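Local coordinates for iron-regulated ABC transporter siderophore-binding protein SirA (Staphylococcus aureus subsp. aureus, PDB 3MWF) that binds the iron(III) siderophore staphyloferrin B and probably delivers it to a membrane ABC permease for iron uptake, at residues R23-Y28 / K66-E71; L161-V166 / H222-K227; G179-I184 / L281-D286. All blocks are in the same frame, centred on the assembly; numbering follows the deposited sequence. Where two conformers were deposited one is given.

Contact 1 (R23-Y28 / K66-E71); sequences RVVTLY and KIVGQE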
loop_
_atom_site.group_PDB
_atom_site.type_symbol
_atom_site.label_atom_id
_atom_site.label_comp_id
_atom_site.label_asym_id
_atom_site.label_seq_id
_atom_site.Cartn_x
_atom_site.Cartn_y
_atom_site.Cartn_z
ATOM N N ARG A 23 1.150 21.197 -11.967
ATOM C CA ARG A 23 2.045 21.255 -10.820
ATOM C C ARG A 23 1.366 20.574 -9.636
ATOM O O ARG A 23 0.653 21.226 -8.870
ATOM C CB ARG A 23 2.387 22.705 -10.464
ATOM C CG ARG A 23 3.085 23.469 -11.583
ATOM C CD ARG A 23 3.441 24.886 -11.136
ATOM N NE ARG A 23 4.379 24.895 -10.015
ATOM C CZ ARG A 23 5.689 24.663 -10.127
ATOM N NH1 ARG A 23 6.228 24.424 -11.322
ATOM N NH2 ARG A 23 6.460 24.677 -9.046
ATOM N N VAL A 24 1.553 19.264 -9.506
ATOM C CA VAL A 24 0.851 18.499 -8.474
ATOM C C VAL A 24 1.780 18.135 -7.318
ATOM O O VAL A 24 2.957 17.819 -7.534
ATOM C CB VAL A 24 0.161 17.241 -9.067
ATOM C CG1 VAL A 24 1.188 16.249 -9.578
ATOM C CG2 VAL A 24 -0.760 16.576 -8.036
ATOM N N VAL A 25 1.253 18.226 -6.096
ATOM C CA VAL A 25 1.963 17.852 -4.882
ATOM C C VAL A 25 1.241 16.633 -4.331
ATOM O O VAL A 25 0.032 16.672 -4.133
ATOM C CB VAL A 25 1.996 18.998 -3.853
ATOM C CG1 VAL A 25 2.484 18.499 -2.486
ATOM C CG2 VAL A 25 2.899 20.135 -4.373
ATOM N N THR A 26 1.993 15.563 -4.078
ATOM C CA THR A 26 1.427 14.297 -3.599
ATOM C C THR A 26 1.826 14.066 -2.163
ATOM O O THR A 26 3.019 14.056 -1.834
ATOM C CB THR A 26 1.861 13.122 -4.510
ATOM O OG1 THR A 26 3.278 13.200 -4.759
ATOM C CG2 THR A 26 1.109 13.167 -5.815
ATOM N N LEU A 27 0.826 13.869 -1.296
ATOM C CA LEU A 27 1.042 13.800 0.164
ATOM C C LEU A 27 0.973 12.404 0.767
ATOM O O LEU A 27 0.967 12.267 1.979
ATOM C CB LEU A 27 0.043 14.713 0.895
ATOM C CG LEU A 27 0.161 16.194 0.479
ATOM C CD1 LEU A 27 -0.799 17.026 1.315
ATOM C CD2 LEU A 27 1.578 16.715 0.675
ATOM N N TYR A 28 0.900 11.378 -0.080
ATOM C CA TYR A 28 1.198 10.035 0.411
ATOM C C TYR A 28 1.926 9.215 -0.645
ATOM O O TYR A 28 1.828 9.514 -1.823
ATOM C CB TYR A 28 -0.064 9.327 0.920
ATOM C CG TYR A 28 -1.208 9.144 -0.030
ATOM C CD1 TYR A 28 -2.207 10.127 -0.137
ATOM C CD2 TYR A 28 -1.381 7.942 -0.728
ATOM C CE1 TYR A 28 -3.326 9.922 -0.964
ATOM C CE2 TYR A 28 -2.480 7.739 -1.570
ATOM C CZ TYR A 28 -3.463 8.718 -1.648
ATOM O OH TYR A 28 -4.568 8.544 -2.451
ATOM N N LYS A 66 10.498 18.368 -5.280
ATOM C CA LYS A 66 10.889 18.886 -4.000
ATOM C C LYS A 66 10.217 18.063 -2.904
ATOM O O LYS A 66 9.040 17.700 -3.017
ATOM C CB LYS A 66 10.483 20.366 -3.893
ATOM C CG LYS A 66 10.388 20.943 -2.490
ATOM C CD LYS A 66 11.762 21.386 -1.985
ATOM C CE LYS A 66 11.708 21.756 -0.524
ATOM N NZ LYS A 66 13.037 22.309 -0.134
ATOM N N ILE A 67 10.957 17.806 -1.841
ATOM C CA ILE A 67 10.402 17.063 -0.699
ATOM C C ILE A 67 9.681 18.050 0.205
ATOM O O ILE A 67 10.270 19.043 0.639
ATOM C CB ILE A 67 11.505 16.257 0.055
ATOM C CG1 ILE A 67 12.136 15.223 -0.883
ATOM C CG2 ILE A 67 10.942 15.645 1.344
ATOM C CD1 ILE A 67 11.173 14.191 -1.431
ATOM N N VAL A 68 8.405 17.787 0.490
ATOM C CA VAL A 68 7.639 18.683 1.335
ATOM C C VAL A 68 7.493 18.214 2.780
ATOM O O VAL A 68 6.718 18.799 3.536
ATOM C CB VAL A 68 6.265 19.028 0.718
ATOM C CG1 VAL A 68 6.467 19.638 -0.658
ATOM C CG2 VAL A 68 5.380 17.752 0.615
ATOM N N GLY A 69 8.257 17.205 3.187
ATOM C CA GLY A 69 8.241 16.769 4.579
ATOM C C GLY A 69 7.781 15.329 4.743
ATOM O O GLY A 69 7.685 14.588 3.773
ATOM N N GLN A 70 7.469 14.962 5.978
ATOM C CA GLN A 70 7.142 13.580 6.343
ATOM C C GLN A 70 5.644 13.336 6.198
ATOM O O GLN A 70 4.819 14.189 6.542
ATOM C CB GLN A 70 7.602 13.275 7.773
ATOM C CG GLN A 70 9.101 13.506 7.987
ATOM C CD GLN A 70 9.625 13.028 9.343
ATOM O OE1 GLN A 70 10.837 12.898 9.534
ATOM N NE2 GLN A 70 8.722 12.790 10.289
ATOM N N GLU A 71 5.289 12.163 5.689
ATOM C CA GLU A 71 3.873 11.858 5.441
ATOM C C GLU A 71 2.917 12.102 6.629
ATOM O O GLU A 71 1.804 12.560 6.426
ATOM C CB GLU A 71 3.733 10.451 4.853
ATOM C CG GLU A 71 2.273 10.094 4.487
ATOM C CD GLU A 71 2.158 8.842 3.658
ATOM O OE1 GLU A 71 2.978 8.654 2.712
ATOM O OE2 GLU A 71 1.183 8.086 3.935
HETATM O O HOH W 1 0.758 13.782 4.233
#
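V68 turns its CG2 methyl toward V25 and L27 at the start of this contact, in the N-terminal lobe of a class III periplasmic binding protein fold. Strands 24-26 and 66-70 are not neighbours in the lobe's mixed sheet: strand 44-45 runs between them, so the two segments meet through side chains and through the loop ends of the strands. V68 CG2 lies 3.9 Å from L27 CD2 and 4.3 Å from V25 CG1, and the side chains of V68 and L27 cross at about a right angle. Compact, branched residues suit this buried spot, where I79 of helix 76-81 also packs on L27 and V68. At G69 the chain takes backbone angles (119/-166°) that would press a CB against the preceding carbonyl, which explains glycine here. At E71 the end of the side chain comes back toward the first segment. With CG anti to the backbone N (chi1 -177°) and the chain extended beyond it, the glutamate reaches past the L27 carbonyl to the start of helix 29-37, where Y28 is the N-cap residue. The buried carboxylate has partners for both oxygens: OE2 forms a salt bridge with R93, a residue of the siderophore pocket, and OE1 is hydrogen-bonded by Q29. E71 is thus a second-shell residue that probably helps position this pocket arginine. A water lies 2.7 Å from E71 O and equally far from L27 O, linking the two backbones. The closest direct approach between the segments is to Y28, with E71 OE1 3.2 Å from Y28 CA and E71 OE2 3.5 Å from Y28 CB.

Contact 2 (L161-V166 / H222-K227); sequences LKASVV and HIFVVK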
loop_
_atom_site.group_PDB
_atom_site.type_symbol
_atom_site.label_atom_id
_atom_site.label_comp_id
_atom_site.label_asym_id
_atom_site.label_seq_id
_atom_site.Cartn_x
_atom_site.Cartn_y
_atom_site.Cartn_z
ATOM N N LEU A 161 -6.224 -20.840 -1.563
ATOM C CA LEU A 161 -5.443 -20.925 -0.350
ATOM C C LEU A 161 -5.883 -19.795 0.576
ATOM O O LEU A 161 -6.268 -18.724 0.112
ATOM C CB LEU A 161 -3.948 -20.741 -0.648
ATOM C CG LEU A 161 -3.319 -21.767 -1.593
ATOM C CD1 LEU A 161 -1.823 -21.476 -1.692
ATOM C CD2 LEU A 161 -3.610 -23.180 -1.098
ATOM N N LYS A 162 -5.782 -20.050 1.866
ATOM C CA LYS A 162 -5.812 -18.959 2.843
ATOM C C LYS A 162 -4.410 -18.357 3.016
ATOM O O LYS A 162 -3.397 -19.067 3.080
ATOM C CB LYS A 162 -6.380 -19.444 4.169
ATOM C CG LYS A 162 -7.868 -19.685 4.078
ATOM C CD LYS A 162 -8.415 -20.255 5.388
ATOM C CE LYS A 162 -8.401 -21.763 5.408
ATOM N NZ LYS A 162 -8.886 -22.317 6.721
ATOM N N ALA A 163 -4.369 -17.026 3.105
ATOM C CA ALA A 163 -3.096 -16.297 3.243
ATOM C C ALA A 163 -3.198 -15.356 4.435
ATOM O O ALA A 163 -4.294 -14.922 4.802
ATOM C CB ALA A 163 -2.806 -15.475 1.958
ATOM N N SER A 164 -2.056 -15.074 5.052
ATOM C CA SER A 164 -1.983 -13.899 5.963
ATOM C C SER A 164 -0.674 -13.187 5.691
ATOM O O SER A 164 0.288 -13.810 5.243
ATOM C CB SER A 164 -2.104 -14.292 7.430
ATOM O OG SER A 164 -1.012 -15.084 7.884
ATOM N N VAL A 165 -0.675 -11.884 5.951
ATOM C CA VAL A 165 0.502 -11.041 5.797
ATOM C C VAL A 165 0.833 -10.544 7.203
ATOM O O VAL A 165 0.058 -9.786 7.818
ATOM C CB VAL A 165 0.202 -9.853 4.845
ATOM C CG1 VAL A 165 1.449 -8.934 4.737
ATOM C CG2 VAL A 165 -0.197 -10.400 3.465
ATOM N N VAL A 166 1.947 -11.028 7.732
ATOM C CA VAL A 166 2.348 -10.751 9.128
ATOM C C VAL A 166 3.524 -9.800 9.072
ATOM O O VAL A 166 4.514 -10.076 8.363
ATOM C CB VAL A 166 2.752 -12.050 9.848
ATOM C CG1 VAL A 166 3.325 -11.771 11.237
ATOM C CG2 VAL A 166 1.512 -13.011 9.939
ATOM N N HIS A 222 -0.528 -20.253 3.646
ATOM C CA HIS A 222 0.758 -19.612 3.374
ATOM C C HIS A 222 0.816 -18.263 4.094
ATOM O O HIS A 222 -0.173 -17.513 4.083
ATOM C CB HIS A 222 0.930 -19.388 1.866
ATOM C CG HIS A 222 2.351 -19.138 1.472
ATOM N ND1 HIS A 222 3.159 -20.126 0.942
ATOM C CD2 HIS A 222 3.129 -18.037 1.599
ATOM C CE1 HIS A 222 4.379 -19.640 0.763
ATOM N NE2 HIS A 222 4.384 -18.371 1.147
ATOM N N ILE A 223 1.984 -17.948 4.650
ATOM C CA ILE A 223 2.157 -16.710 5.418
ATOM C C ILE A 223 3.280 -15.903 4.804
ATOM O O ILE A 223 4.345 -16.438 4.501
ATOM C CB ILE A 223 2.428 -17.009 6.922
ATOM C CG1 ILE A 223 1.177 -17.613 7.586
ATOM C CG2 ILE A 223 2.931 -15.735 7.678
ATOM C CD1 ILE A 223 1.398 -18.059 9.051
ATOM N N PHE A 224 3.026 -14.610 4.611
ATOM C CA PHE A 224 3.980 -13.704 4.006
ATOM C C PHE A 224 4.478 -12.810 5.104
ATOM O O PHE A 224 3.679 -12.109 5.735
ATOM C CB PHE A 224 3.248 -12.905 2.923
ATOM C CG PHE A 224 2.721 -13.770 1.815
ATOM C CD1 PHE A 224 3.587 -14.205 0.805
ATOM C CD2 PHE A 224 1.391 -14.221 1.810
ATOM C CE1 PHE A 224 3.132 -15.028 -0.205
ATOM C CE2 PHE A 224 0.907 -15.040 0.787
ATOM C CZ PHE A 224 1.789 -15.450 -0.234
ATOM N N VAL A 225 5.784 -12.844 5.361
ATOM C CA VAL A 225 6.341 -12.076 6.481
ATOM C C VAL A 225 7.057 -10.804 6.013
ATOM O O VAL A 225 7.967 -10.883 5.185
ATOM C CB VAL A 225 7.309 -12.953 7.305
ATOM C CG1 VAL A 225 8.025 -12.142 8.379
ATOM C CG2 VAL A 225 6.552 -14.101 7.956
ATOM N N VAL A 226 6.678 -9.660 6.580
ATOM C CA VAL A 226 7.289 -8.355 6.238
ATOM C C VAL A 226 7.910 -7.757 7.484
ATOM O O VAL A 226 7.232 -7.577 8.501
ATOM C CB VAL A 226 6.242 -7.356 5.677
ATOM C CG1 VAL A 226 6.923 -6.053 5.238
ATOM C CG2 VAL A 226 5.455 -7.933 4.520
ATOM N N LYS A 227 9.215 -7.472 7.437
ATOM C CA LYS A 227 9.893 -6.819 8.564
ATOM C C LYS A 227 9.906 -5.335 8.209
ATOM O O LYS A 227 10.522 -4.944 7.215
ATOM C CB LYS A 227 11.322 -7.364 8.698
ATOM C CG LYS A 227 11.348 -8.729 9.383
ATOM C CD LYS A 227 12.780 -9.276 9.487
ATOM C CE LYS A 227 13.271 -9.843 8.173
ATOM N NZ LYS A 227 12.616 -11.169 7.860
#
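The ring of F224 meets A163 edge-on: A163 CB lies in the ring plane, 3.9 Å from F224 CE2. The carbonyl oxygen of S164 is also at that edge, 3.6 Å from F224 CD2. One face of the phenyl ring receives CD2 of H222, which sits 3.4 Å above the plane and offset toward the rim, while W271 brings its own ring against F224 at about 25° between planes. F224 CG, anti to its carbonyl carbon (chi1 -63°), turns the ring edge toward the neighbouring strand, where the short A163 side chain meets it with its single methyl. On this side of the sheet L185 of helix 179-187 covers A163, V165 and F224.

The strands are parallel neighbours in the mixed sheet of the C-terminal lobe. Their backbones alternate as donor and acceptor: H222 N to K162 O, S164 N to H222 O, F224 N to S164 O, V166 N to F224 O and V226 N to V166 O. The first of these bonds, H222 N to K162 O, measures 3.2 Å. The last is tighter, with V226 N 2.8 Å from V166 O.

The other face carries S164, V166, I223 and V225. V166 CG2 packs 3.8 Å from I223 CG2, and S164 OG lies 3.4 Å from I223 CG1, its proton going to the carbonyl of M218. H222 is likewise satisfied elsewhere, through NE2 with S263 on strand 262-263. The backbone bonds therefore fix the register, while aromatic rings lie on the A163/V165 face and aliphatic I223, V166 and V225 on the other.

Contact 3 (G179-I184 / L281-D286); sequences GYAGEI and LKLIDD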
loop_
_atom_site.group_PDB
_atom_site.type_symbol
_atom_site.label_atom_id
_atom_site.label_comp_id
_atom_site.label_asym_id
_atom_site.label_seq_id
_atom_site.Cartn_x
_atom_site.Cartn_y
_atom_site.Cartn_z
ATOM N N GLY A 179 -5.530 -3.524 4.166
ATOM C CA GLY A 179 -4.355 -2.721 3.893
ATOM C C GLY A 179 -3.810 -3.011 2.498
ATOM O O GLY A 179 -4.478 -3.650 1.662
ATOM N N TYR A 180 -2.606 -2.523 2.226
ATOM C CA TYR A 180 -2.093 -2.591 0.862
ATOM C C TYR A 180 -2.024 -4.026 0.338
ATOM O O TYR A 180 -2.628 -4.321 -0.718
ATOM C CB TYR A 180 -0.689 -1.973 0.777
ATOM C CG TYR A 180 -0.239 -1.887 -0.656
ATOM C CD1 TYR A 180 -0.809 -0.932 -1.526
ATOM C CD2 TYR A 180 0.730 -2.767 -1.156
ATOM C CE1 TYR A 180 -0.416 -0.873 -2.850
ATOM C CE2 TYR A 180 1.120 -2.699 -2.508
ATOM C CZ TYR A 180 0.545 -1.760 -3.325
ATOM O OH TYR A 180 0.928 -1.650 -4.637
ATOM N N ALA A 181 -1.257 -4.882 1.024
ATOM C CA ALA A 181 -1.037 -6.242 0.505
ATOM C C ALA A 181 -2.266 -7.103 0.733
ATOM O O ALA A 181 -2.619 -7.891 -0.123
ATOM C CB ALA A 181 0.195 -6.902 1.139
ATOM N N GLY A 182 -2.939 -6.923 1.868
ATOM C CA GLY A 182 -4.154 -7.723 2.139
ATOM C C GLY A 182 -5.266 -7.552 1.107
ATOM O O GLY A 182 -5.940 -8.535 0.721
ATOM N N GLU A 183 -5.481 -6.321 0.650
ATOM C CA GLU A 183 -6.462 -6.111 -0.414
ATOM C C GLU A 183 -6.047 -6.714 -1.757
ATOM O O GLU A 183 -6.900 -7.248 -2.472
ATOM C CB GLU A 183 -6.816 -4.638 -0.594
ATOM C CG GLU A 183 -7.550 -4.056 0.641
ATOM C CD GLU A 183 -8.315 -2.781 0.321
ATOM O OE1 GLU A 183 -8.341 -2.306 -0.825
ATOM O OE2 GLU A 183 -8.950 -2.242 1.233
ATOM N N ILE A 184 -4.758 -6.614 -2.108
ATOM C CA ILE A 184 -4.265 -7.228 -3.340
ATOM C C ILE A 184 -4.402 -8.748 -3.289
ATOM O O ILE A 184 -4.900 -9.352 -4.242
ATOM C CB ILE A 184 -2.830 -6.786 -3.638
ATOM C CG1 ILE A 184 -2.863 -5.304 -4.039
ATOM C CG2 ILE A 184 -2.236 -7.615 -4.817
ATOM C CD1 ILE A 184 -1.475 -4.628 -3.957
ATOM N N LEU A 281 1.793 -4.424 -9.397
ATOM C CA LEU A 281 2.261 -5.344 -10.427
ATOM C C LEU A 281 3.483 -6.111 -9.937
ATOM O O LEU A 281 3.600 -7.333 -10.140
ATOM C CB LEU A 281 2.570 -4.558 -11.717
ATOM C CG LEU A 281 1.412 -3.692 -12.235
ATOM C CD1 LEU A 281 1.848 -2.965 -13.519
ATOM C CD2 LEU A 281 0.147 -4.523 -12.517
ATOM N N LYS A 282 4.396 -5.408 -9.264
ATOM C CA LYS A 282 5.547 -6.056 -8.661
ATOM C C LYS A 282 5.216 -7.097 -7.582
ATOM O O LYS A 282 5.873 -8.124 -7.487
ATOM C CB LYS A 282 6.512 -5.008 -8.124
ATOM C CG LYS A 282 7.836 -5.555 -7.691
ATOM C CD LYS A 282 8.749 -5.680 -8.903
ATOM C CE LYS A 282 10.180 -5.853 -8.464
ATOM N NZ LYS A 282 10.387 -7.251 -7.993
ATOM N N LEU A 283 4.225 -6.806 -6.748
ATOM C CA LEU A 283 3.807 -7.751 -5.716
ATOM C C LEU A 283 3.312 -9.061 -6.359
ATOM O O LEU A 283 3.737 -10.156 -5.959
ATOM C CB LEU A 283 2.756 -7.100 -4.791
ATOM C CG LEU A 283 2.404 -7.826 -3.486
ATOM C CD1 LEU A 283 1.705 -6.871 -2.506
ATOM C CD2 LEU A 283 1.512 -9.053 -3.745
ATOM N N ILE A 284 2.506 -8.939 -7.400
ATOM C CA ILE A 284 2.000 -10.121 -8.133
ATOM C C ILE A 284 3.174 -10.933 -8.723
ATOM O O ILE A 284 3.224 -12.170 -8.615
ATOM C CB ILE A 284 0.965 -9.724 -9.219
ATOM C CG1 ILE A 284 -0.291 -9.079 -8.568
ATOM C CG2 ILE A 284 0.520 -10.979 -9.981
ATOM C CD1 ILE A 284 -1.304 -8.379 -9.522
ATOM N N ASP A 285 4.151 -10.236 -9.303
ATOM C CA ASP A 285 5.375 -10.909 -9.786
ATOM C C ASP A 285 6.086 -11.648 -8.661
ATOM O O ASP A 285 6.542 -12.783 -8.849
ATOM C CB ASP A 285 6.360 -9.889 -10.380
ATOM C CG ASP A 285 5.988 -9.439 -11.760
ATOM O OD1 ASP A 285 5.096 -10.041 -12.415
ATOM O OD2 ASP A 285 6.628 -8.453 -12.199
ATOM N N ASP A 286 6.198 -11.001 -7.495
ATOM C CA ASP A 286 6.801 -11.612 -6.314
ATOM C C ASP A 286 6.122 -12.925 -5.948
ATOM O O ASP A 286 6.790 -13.900 -5.612
ATOM C CB ASP A 286 6.729 -10.663 -5.118
ATOM C CG ASP A 286 7.877 -9.684 -5.077
ATOM O OD1 ASP A 286 8.745 -9.748 -5.970
ATOM O OD2 ASP A 286 7.907 -8.847 -4.141
#
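The shortest backbone bond here, 2.9 Å from D286 N to K282 O, belongs to helix 277-290, whose L283 reaches across to Y180, A181 and I184 of helix 179-187. This is a helix-helix contact in the C-terminal lobe of the class III binding protein fold, and both helices pack against Y140 of the long helix 130-155, the kind of helix that joins the two lobes in this family. The segment axes cross at -63° and come no nearer than 11.1 Å, a wide gap that sizeable aliphatic side chains have to bridge.

L283 does most of the bridging. Its CG is anti to the backbone N (chi1 -168°), which sends the side chain out toward the other helix, and CD1 settles 3.9 Å from A181 CB. A181 is small enough to admit this methyl close to its own backbone. I184 and L283 reach toward each other tip to tip, I184 CD1 standing 4.2 Å from L283 CD1. The same CD1 of I184 lies over one face of the Y180 ring, 3.5 Å above its plane and offset toward the rim, and L283 CD1 approaches that ring obliquely. Tyrosine suits this place: its ring is buried among I184, L283 and the siderophore-pocket residues F114 and N272, while its hydroxyl hydrogen-bonds to G276 O. A looser touch brings I184 CG2 4.5 Å from I284 CG1.

Contact 1 belongs to the N-terminal lobe, contacts 2 and 3 to the C-terminal one; the centres of contacts 1 and 2 lie 31 Å apart, on opposite sides of the chain's centre. Contacts 2 and 3 adjoin, with centres 11 Å apart, and touch where V165 CG2 meets A181 CB at 4.2 Å; W271 also serves both, packing on F224 and A181. Staphyloferrin B is bound in the cleft: the side chains of E71 and Y180 each come within about 6 Å of it from their own lobes, and V226 is about 9 Å away. The iron(III) ion lies closer to E71, about 7 Å, than to Y180, about 11 Å.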